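Local coordinates for protein DNMT2 (Spodoptera frugiperda, PDB 4H0N) that methylates cytosine 38 in the anticodon loop of tRNA(Asp), with S-adenosyl-L-methionine as the methyl donor, and also has DNA cytosine-5 methyltransferase activity, at residues A[235-240]-A[283-288]; A[289-294]-A[298-303]. The protein carries 3 engineered substitutions. All coordinates share one frame; numbering follows the deposited sequence.

How the contacts relate
Both contacts involve helix 287-293: contact 1 at its lead-in, contact 2 along its body. Their centres lie about 14 Å apart. The residues that touch in contact 1 are all buried. This contact fastens the loop between strands 222-223 and 247-248 to the residues just before the helix. Contact 2 is only partly buried and joins the body of the helix to the loop that follows it, ending in the exposed Lys298. Their chemistry differs accordingly. Contact 1 combines a T-shaped aromatic pair and a CH-pi contact with a backbone-to-hydroxyl hydrogen bond, whereas contact 2 is aliphatic and thioether packing. The two also touch directly. Arg283 salt-bridges Glu289, Phe285 packs on Val290 and Ile293, and Pro287 meets Leu302.

Contact 1: A[235-240]-A[283-288]; sequences KAYTHY and RYFTPK
In Tyr237, chi1 of -172° sets CG opposite the backbone N and sends the ring out to Tyr284 and Phe285. Tyr284 has CG opposite its own carbonyl carbon. The two side chains then run past each other in opposite directions. Their rings form a T-shaped pair, with the edge of Tyr284 turned to the face of Tyr237. The centroids are 5.3 Å apart and the planes stand at 80°. Thr238 adds a methyl group to this pair. Its CG2 sits over the centre of one Tyr284 face, 3.4 Å from the ring centroid, in a CH-pi contact. The other branch, OG1, is bonded to the carbonyl O of Tyr237 at 2.6 Å and also to Lys309 of helix 308-316. These bonds fix the rotation of Thr238 and hold its methyl on the ring. At the far end of Tyr237, the backbone N of Phe285 donates to OH at 3.0 Å. The bond is nearly straight, at 166°, and comes in at the ring edge, near its plane. The same hydroxyl is bonded to the carbonyl O of Ser246. A buried phenol thus joins two separate pieces of backbone. The chemistry implies that the loop between strands 222-223 and 247-248 is pinned to the lead-in of helix 287-293 by bonds at the Tyr237 hydroxyl and by packing of the Tyr237 and Tyr284 rings.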
ATOM      1  N   LYS A 235      -3.338   8.461  -3.148  1.00 43.80           N
ATOM      2  CA  LYS A 235      -3.903   9.360  -2.151  1.00 47.92           C
ATOM      3  C   LYS A 235      -4.721  10.461  -2.816  1.00 56.27           C
ATOM      4  O   LYS A 235      -5.543  11.115  -2.172  1.00 68.56           O
ATOM      5  CB  LYS A 235      -2.804   9.971  -1.280  1.00 57.35           C
ATOM      6  CG  LYS A 235      -1.486  10.194  -1.999  1.00 62.73           C
ATOM      7  CD  LYS A 235      -0.856  11.510  -1.579  1.00 66.67           C
ATOM      8  CE  LYS A 235       0.662  11.437  -1.580  1.00 71.03           C
ATOM      9  NZ  LYS A 235       1.209  11.512  -0.195  1.00 72.08           N
ATOM     10  N   ALA A 236      -4.499  10.653  -4.113  1.00 48.18           N
ATOM     11  CA  ALA A 236      -5.171  11.714  -4.852  1.00 46.78           C
ATOM     12  C   ALA A 236      -6.458  11.232  -5.514  1.00 40.12           C
ATOM     13  O   ALA A 236      -7.048  11.946  -6.325  1.00 40.84           O
ATOM     14  CB  ALA A 236      -4.230  12.312  -5.889  1.00 53.06           C
ATOM     15  N   TYR A 237      -6.885  10.019  -5.172  1.00 35.61           N
ATOM     16  CA  TYR A 237      -8.132   9.474  -5.698  1.00 42.19           C
ATOM     17  C   TYR A 237      -9.289  10.357  -5.242  1.00 46.96           C
ATOM     18  O   TYR A 237      -9.415  10.650  -4.056  1.00 53.45           O
ATOM     19  CB  TYR A 237      -8.315   8.028  -5.228  1.00 37.81           C
ATOM     20  CG  TYR A 237      -9.485   7.270  -5.845  1.00 36.76           C
ATOM     21  CD1 TYR A 237      -9.594   7.111  -7.220  1.00 28.43           C
ATOM     22  CD2 TYR A 237     -10.458   6.685  -5.042  1.00 27.18           C
ATOM     23  CE1 TYR A 237     -10.647   6.414  -7.776  1.00 27.00           C
ATOM     24  CE2 TYR A 237     -11.513   5.986  -5.589  1.00 25.90           C
ATOM     25  CZ  TYR A 237     -11.605   5.848  -6.956  1.00 25.79           C
ATOM     26  OH  TYR A 237     -12.658   5.142  -7.506  1.00 24.85           O
ATOM     27  N   THR A 238     -10.116  10.774  -6.201  1.00 48.44           N
ATOM     28  CA  THR A 238     -11.227  11.729  -6.017  1.00 47.83           C
ATOM     29  C   THR A 238     -10.802  13.198  -5.871  1.00 40.20           C
ATOM     30  O   THR A 238     -11.653  14.066  -5.714  1.00 42.90           O
ATOM     31  CB  THR A 238     -12.229  11.357  -4.873  1.00 35.03           C
ATOM     32  OG1 THR A 238     -11.725  11.819  -3.614  1.00 42.97           O
ATOM     33  CG2 THR A 238     -12.496   9.849  -4.815  1.00 31.81           C
ATOM     34  N   HIS A 239      -9.497  13.466  -5.920  1.00 42.27           N
ATOM     35  CA  HIS A 239      -8.982  14.836  -5.953  1.00 46.14           C
ATOM     36  C   HIS A 239      -8.878  15.272  -7.403  1.00 49.79           C
ATOM     37  O   HIS A 239      -9.196  16.411  -7.763  1.00 51.51           O
ATOM     38  CB  HIS A 239      -7.566  14.911  -5.382  1.00 72.33           C
ATOM     39  CG  HIS A 239      -7.476  14.782  -3.894  1.00 86.12           C
ATOM     40  ND1 HIS A 239      -6.327  15.099  -3.201  1.00 93.06           N
ATOM     41  CD2 HIS A 239      -8.369  14.359  -2.970  1.00 89.96           C
ATOM     42  CE1 HIS A 239      -6.518  14.884  -1.912  1.00 93.53           C
ATOM     43  NE2 HIS A 239      -7.748  14.434  -1.745  1.00 93.92           N
ATOM     44  N   TYR A 240      -8.367  14.353  -8.217  1.00 78.16           N
ATOM     45  CA  TYR A 240      -8.157  14.569  -9.637  1.00 90.41           C
ATOM     46  C   TYR A 240      -8.679  13.340 -10.343  1.00 92.34           C
ATOM     47  O   TYR A 240      -8.919  12.309  -9.715  1.00 85.61           O
ATOM     48  CB  TYR A 240      -6.676  14.764  -9.940  1.00 85.46           C
ATOM     49  CG  TYR A 240      -6.038  15.795  -9.049  1.00 97.12           C
ATOM     50  CD1 TYR A 240      -6.259  17.150  -9.256  1.00102.55           C
ATOM     51  CD2 TYR A 240      -5.223  15.416  -7.990  1.00101.09           C
ATOM     52  CE1 TYR A 240      -5.680  18.104  -8.434  1.00110.40           C
ATOM     53  CE2 TYR A 240      -4.638  16.360  -7.162  1.00104.69           C
ATOM     54  CZ  TYR A 240      -4.868  17.704  -7.388  1.00110.14           C
ATOM     55  OH  TYR A 240      -4.289  18.650  -6.569  1.00110.23           O
ATOM     56  N   ARG A 283     -19.295   6.218 -10.586  1.00 28.75           N
ATOM     57  CA  ARG A 283     -19.069   6.537  -9.184  1.00 28.56           C
ATOM     58  C   ARG A 283     -17.705   6.040  -8.756  1.00 27.06           C
ATOM     59  O   ARG A 283     -17.125   5.168  -9.397  1.00 33.49           O
ATOM     60  CB  ARG A 283     -20.129   5.880  -8.305  1.00 32.71           C
ATOM     61  CG  ARG A 283     -19.963   4.375  -8.168  1.00 28.72           C
ATOM     62  CD  ARG A 283     -20.510   3.910  -6.832  1.00 29.80           C
ATOM     63  NE  ARG A 283     -20.758   2.472  -6.792  1.00 29.42           N
ATOM     64  CZ  ARG A 283     -19.901   1.579  -6.314  1.00 30.82           C
ATOM     65  NH1 ARG A 283     -18.724   1.972  -5.840  1.00 33.76           N
ATOM     66  NH2 ARG A 283     -20.219   0.293  -6.315  1.00 28.84           N
ATOM     67  N   TYR A 284     -17.196   6.593  -7.663  1.00 34.03           N
ATOM     68  CA  TYR A 284     -15.958   6.103  -7.081  1.00 26.67           C
ATOM     69  C   TYR A 284     -16.192   4.801  -6.316  1.00 25.28           C
ATOM     70  O   TYR A 284     -17.326   4.472  -5.962  1.00 26.23           O
ATOM     71  CB  TYR A 284     -15.370   7.150  -6.144  1.00 25.85           C
ATOM     72  CG  TYR A 284     -15.024   8.453  -6.822  1.00 32.19           C
ATOM     73  CD1 TYR A 284     -13.947   8.541  -7.695  1.00 25.75           C
ATOM     74  CD2 TYR A 284     -15.765   9.604  -6.579  1.00 37.06           C
ATOM     75  CE1 TYR A 284     -13.621   9.734  -8.315  1.00 26.55           C
ATOM     76  CE2 TYR A 284     -15.449  10.803  -7.195  1.00 38.91           C
ATOM     77  CZ  TYR A 284     -14.378  10.862  -8.061  1.00 38.04           C
ATOM     78  OH  TYR A 284     -14.063  12.057  -8.668  1.00 36.57           O
ATOM     79  N   PHE A 285     -15.121   4.051  -6.077  1.00 24.11           N
ATOM     80  CA  PHE A 285     -15.199   2.939  -5.143  1.00 23.91           C
ATOM     81  C   PHE A 285     -15.302   3.526  -3.738  1.00 26.05           C
ATOM     82  O   PHE A 285     -14.683   4.549  -3.442  1.00 24.38           O
ATOM     83  CB  PHE A 285     -13.972   2.030  -5.258  1.00 29.72           C
ATOM     84  CG  PHE A 285     -13.921   1.221  -6.533  1.00 29.51           C
ATOM     85  CD1 PHE A 285     -14.722   0.097  -6.693  1.00 36.84           C
ATOM     86  CD2 PHE A 285     -13.066   1.577  -7.567  1.00 24.97           C
ATOM     87  CE1 PHE A 285     -14.679  -0.649  -7.865  1.00 33.94           C
ATOM     88  CE2 PHE A 285     -13.016   0.835  -8.741  1.00 26.61           C
ATOM     89  CZ  PHE A 285     -13.821  -0.278  -8.890  1.00 28.76           C
ATOM     90  N   THR A 286     -16.100   2.898  -2.881  1.00 41.99           N
ATOM     91  CA  THR A 286     -16.214   3.337  -1.495  1.00 46.05           C
ATOM     92  C   THR A 286     -14.971   2.886  -0.737  1.00 50.27           C
ATOM     93  O   THR A 286     -14.328   1.916  -1.145  1.00 57.08           O
ATOM     94  CB  THR A 286     -17.437   2.721  -0.806  1.00 31.31           C
ATOM     95  OG1 THR A 286     -17.136   1.370  -0.438  1.00 26.87           O
ATOM     96  CG2 THR A 286     -18.647   2.755  -1.724  1.00 28.33           C
ATOM     97  N   PRO A 287     -14.625   3.583   0.365  1.00 40.52           N
ATOM     98  CA  PRO A 287     -13.480   3.203   1.203  1.00 38.71           C
ATOM     99  C   PRO A 287     -13.521   1.733   1.603  1.00 42.50           C
ATOM    100  O   PRO A 287     -12.479   1.083   1.700  1.00 43.09           O
ATOM    101  CB  PRO A 287     -13.661   4.082   2.439  1.00 27.36           C
ATOM    102  CG  PRO A 287     -14.311   5.311   1.912  1.00 27.52           C
ATOM    103  CD  PRO A 287     -15.250   4.835   0.837  1.00 29.68           C
ATOM    104  N   LYS A 288     -14.731   1.230   1.825  1.00 40.40           N
ATOM    105  CA  LYS A 288     -14.965  -0.167   2.171  1.00 36.18           C
ATOM    106  C   LYS A 288     -14.538  -1.089   1.032  1.00 30.68           C
ATOM    107  O   LYS A 288     -13.848  -2.086   1.248  1.00 25.50           O
ATOM    108  CB  LYS A 288     -16.449  -0.361   2.482  1.00 39.73           C
ATOM    109  CG  LYS A 288     -16.832  -1.725   3.013  1.00 50.91           C
ATOM    110  CD  LYS A 288     -18.318  -1.754   3.343  1.00 63.65           C
ATOM    111  CE  LYS A 288     -18.760  -3.115   3.849  1.00 66.66           C
ATOM    112  NZ  LYS A 288     -20.226  -3.145   4.113  1.00 73.28           N
TER

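Contact 2: A[289-294]-A[298-303]; sequences EVLMIM and KSYNLP
Leu291 and Met292 ride on a helix whose start is secured by Glu289 OE1, an atom gripped by two groups from the residues just before the helix. The backbone N of Thr286 bonds to it at 2.8 Å, and Arg283 NH1 forms a salt bridge with it, also at 2.8 Å. With Thr286 as N-cap, its OG1 capping the Glu289 backbone N, this is a capping box. The sequence around it matches motif IX of the C5-methyltransferases. The buried carboxylate is probably kept charged by the arginine and the helix N-terminus. From this anchored helix, the Leu291 side chain points at loop 298-303 and divides its two methyls. Leu291 CD2 meets Tyr300 CD2 at 3.8 Å, obliquely to the ring, and the two side chains cross at about a right angle. CD1 of Leu291 lies against Leu302 CG at 3.7 Å. Tyr300 has CG opposite its backbone N (chi1 -167°), which carries the ring to Leu291 and its OH towards Ile13. That OH is bonded to the carbonyl O of Ile13, which probably lines the site of the bound S-adenosyl-L-homocysteine. The ring also packs on Val42 and Asn46 of helix 37-46. The contact therefore links helix 287-293 to the edge of the cofactor pocket. Nearer the surface, Met292 bends at chi2 and chi3 to cross the Lys298 chain, and its CE rests 3.7 Å from Lys298 CA.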
ATOM      1  N   GLU A 289     -14.951  -0.742  -0.182  1.00 24.40           N
ATOM      2  CA  GLU A 289     -14.604  -1.521  -1.363  1.00 25.56           C
ATOM      3  C   GLU A 289     -13.103  -1.515  -1.617  1.00 22.28           C
ATOM      4  O   GLU A 289     -12.512  -2.548  -1.921  1.00 21.67           O
ATOM      5  CB  GLU A 289     -15.367  -1.008  -2.585  1.00 28.69           C
ATOM      6  CG  GLU A 289     -16.823  -1.462  -2.627  1.00 37.71           C
ATOM      7  CD  GLU A 289     -17.711  -0.574  -3.495  1.00 40.07           C
ATOM      8  OE1 GLU A 289     -17.307   0.568  -3.821  1.00 30.67           O
ATOM      9  OE2 GLU A 289     -18.824  -1.026  -3.845  1.00 43.89           O
ATOM     10  N   VAL A 290     -12.484  -0.349  -1.486  1.00 25.94           N
ATOM     11  CA  VAL A 290     -11.042  -0.240  -1.659  1.00 25.04           C
ATOM     12  C   VAL A 290     -10.313  -1.089  -0.613  1.00 27.33           C
ATOM     13  O   VAL A 290      -9.284  -1.696  -0.905  1.00 28.52           O
ATOM     14  CB  VAL A 290     -10.590   1.227  -1.578  1.00 22.76           C
ATOM     15  CG1 VAL A 290      -9.075   1.339  -1.740  1.00 19.60           C
ATOM     16  CG2 VAL A 290     -11.319   2.056  -2.628  1.00 21.04           C
ATOM     17  N   LEU A 291     -10.864  -1.144   0.597  1.00 30.32           N
ATOM     18  CA  LEU A 291     -10.317  -1.992   1.656  1.00 30.60           C
ATOM     19  C   LEU A 291     -10.369  -3.477   1.288  1.00 26.06           C
ATOM     20  O   LEU A 291      -9.416  -4.217   1.537  1.00 22.23           O
ATOM     21  CB  LEU A 291     -11.034  -1.736   2.988  1.00 22.09           C
ATOM     22  CG  LEU A 291     -10.491  -0.589   3.854  1.00 22.29           C
ATOM     23  CD1 LEU A 291     -11.486  -0.184   4.929  1.00 23.95           C
ATOM     24  CD2 LEU A 291      -9.164  -0.977   4.491  1.00 21.54           C
ATOM     25  N   MET A 292     -11.482  -3.899   0.693  1.00 27.98           N
ATOM     26  CA  MET A 292     -11.646  -5.276   0.222  1.00 26.35           C
ATOM     27  C   MET A 292     -10.751  -5.553  -0.975  1.00 21.07           C
ATOM     28  O   MET A 292     -10.181  -6.636  -1.099  1.00 30.63           O
ATOM     29  CB  MET A 292     -13.097  -5.547  -0.169  1.00 23.38           C
ATOM     30  CG  MET A 292     -14.070  -5.627   0.985  1.00 52.47           C
ATOM     31  SD  MET A 292     -13.620  -6.901   2.170  1.00 59.01           S
ATOM     32  CE  MET A 292     -13.527  -5.923   3.672  1.00 65.88           C
ATOM     33  N   ILE A 293     -10.647  -4.569  -1.860  1.00 25.65           N
ATOM     34  CA  ILE A 293      -9.737  -4.638  -2.996  1.00 27.37           C
ATOM     35  C   ILE A 293      -8.279  -4.781  -2.547  1.00 31.56           C
ATOM     36  O   ILE A 293      -7.512  -5.532  -3.147  1.00 36.16           O
ATOM     37  CB  ILE A 293      -9.893  -3.404  -3.912  1.00 21.18           C
ATOM     38  CG1 ILE A 293     -11.215  -3.488  -4.675  1.00 21.26           C
ATOM     39  CG2 ILE A 293      -8.735  -3.301  -4.897  1.00 19.04           C
ATOM     40  CD1 ILE A 293     -11.623  -2.190  -5.350  1.00 21.45           C
ATOM     41  N   MET A 294      -7.902  -4.075  -1.484  1.00 37.44           N
ATOM     42  CA  MET A 294      -6.539  -4.180  -0.962  1.00 38.37           C
ATOM     43  C   MET A 294      -6.395  -5.342   0.023  1.00 44.69           C
ATOM     44  O   MET A 294      -5.405  -5.444   0.749  1.00 43.56           O
ATOM     45  CB  MET A 294      -6.094  -2.864  -0.333  1.00 25.03           C
ATOM     46  CG  MET A 294      -5.988  -1.738  -1.338  1.00 23.46           C
ATOM     47  SD  MET A 294      -5.454  -0.204  -0.580  1.00 51.58           S
ATOM     48  CE  MET A 294      -3.722  -0.558  -0.307  1.00 54.77           C
ATOM     49  N   LYS A 298     -12.675  -8.236   6.757  1.00 29.52           N
ATOM     50  CA  LYS A 298     -13.978  -7.600   6.926  1.00 31.26           C
ATOM     51  C   LYS A 298     -14.168  -7.032   8.331  1.00 32.87           C
ATOM     52  O   LYS A 298     -14.950  -6.100   8.533  1.00 40.23           O
ATOM     53  CB  LYS A 298     -15.102  -8.586   6.578  1.00 51.03           C
ATOM     54  CG  LYS A 298     -14.967  -9.247   5.201  1.00 57.74           C
ATOM     55  CD  LYS A 298     -14.106 -10.517   5.244  1.00 70.98           C
ATOM     56  CE  LYS A 298     -13.125 -10.575   4.073  1.00 73.85           C
ATOM     57  NZ  LYS A 298     -12.112 -11.666   4.219  1.00 68.48           N
ATOM     58  N   SER A 299     -13.449  -7.594   9.297  1.00 31.44           N
ATOM     59  CA  SER A 299     -13.446  -7.069  10.658  1.00 32.47           C
ATOM     60  C   SER A 299     -12.792  -5.690  10.700  1.00 35.28           C
ATOM     61  O   SER A 299     -13.049  -4.896  11.607  1.00 39.90           O
ATOM     62  CB  SER A 299     -12.734  -8.034  11.616  1.00 35.42           C
ATOM     63  OG  SER A 299     -11.551  -8.574  11.042  1.00 33.07           O
ATOM     64  N   TYR A 300     -11.952  -5.411   9.708  1.00 28.16           N
ATOM     65  CA  TYR A 300     -11.280  -4.123   9.618  1.00 27.49           C
ATOM     66  C   TYR A 300     -12.242  -3.069   9.100  1.00 32.08           C
ATOM     67  O   TYR A 300     -12.762  -3.179   7.989  1.00 36.58           O
ATOM     68  CB  TYR A 300     -10.060  -4.206   8.701  1.00 25.12           C
ATOM     69  CG  TYR A 300      -9.142  -3.013   8.805  1.00 24.41           C
ATOM     70  CD1 TYR A 300      -7.987  -3.073   9.572  1.00 24.10           C
ATOM     71  CD2 TYR A 300      -9.431  -1.822   8.146  1.00 26.72           C
ATOM     72  CE1 TYR A 300      -7.140  -1.988   9.679  1.00 29.20           C
ATOM     73  CE2 TYR A 300      -8.586  -0.726   8.246  1.00 25.06           C
ATOM     74  CZ  TYR A 300      -7.442  -0.817   9.016  1.00 26.16           C
ATOM     75  OH  TYR A 300      -6.593   0.258   9.128  1.00 23.69           O
ATOM     76  N   ASN A 301     -12.470  -2.045   9.914  1.00 39.47           N
ATOM     77  CA  ASN A 301     -13.371  -0.966   9.549  1.00 50.46           C
ATOM     78  C   ASN A 301     -12.762   0.390   9.852  1.00 51.19           C
ATOM     79  O   ASN A 301     -11.883   0.504  10.705  1.00 49.58           O
ATOM     80  CB  ASN A 301     -14.708  -1.119  10.274  1.00 72.90           C
ATOM     81  CG  ASN A 301     -15.511  -2.309   9.771  1.00 88.29           C
ATOM     82  OD1 ASN A 301     -15.435  -2.677   8.594  1.00 90.29           O
ATOM     83  ND2 ASN A 301     -16.289  -2.916  10.663  1.00 93.68           N
ATOM     84  N   LEU A 302     -13.228   1.416   9.147  1.00 51.59           N
ATOM     85  CA  LEU A 302     -12.738   2.769   9.362  1.00 45.18           C
ATOM     86  C   LEU A 302     -13.658   3.544  10.296  1.00 41.73           C
ATOM     87  O   LEU A 302     -14.876   3.368  10.267  1.00 34.52           O
ATOM     88  CB  LEU A 302     -12.595   3.516   8.031  1.00 38.57           C
ATOM     89  CG  LEU A 302     -11.637   2.950   6.980  1.00 31.79           C
ATOM     90  CD1 LEU A 302     -11.565   3.885   5.781  1.00 27.35           C
ATOM     91  CD2 LEU A 302     -10.250   2.716   7.562  1.00 26.29           C
ATOM     92  N   PRO A 303     -13.070   4.402  11.141  1.00 65.69           N
ATOM     93  CA  PRO A 303     -13.856   5.304  11.987  1.00 71.09           C
ATOM     94  C   PRO A 303     -14.707   6.258  11.151  1.00 81.62           C
ATOM     95  O   PRO A 303     -14.221   6.824  10.170  1.00 84.22           O
ATOM     96  CB  PRO A 303     -12.781   6.091  12.742  1.00 44.40           C
ATOM     97  CG  PRO A 303     -11.595   5.182  12.766  1.00 35.46           C
ATOM     98  CD  PRO A 303     -11.629   4.473  11.443  1.00 39.38           C
TER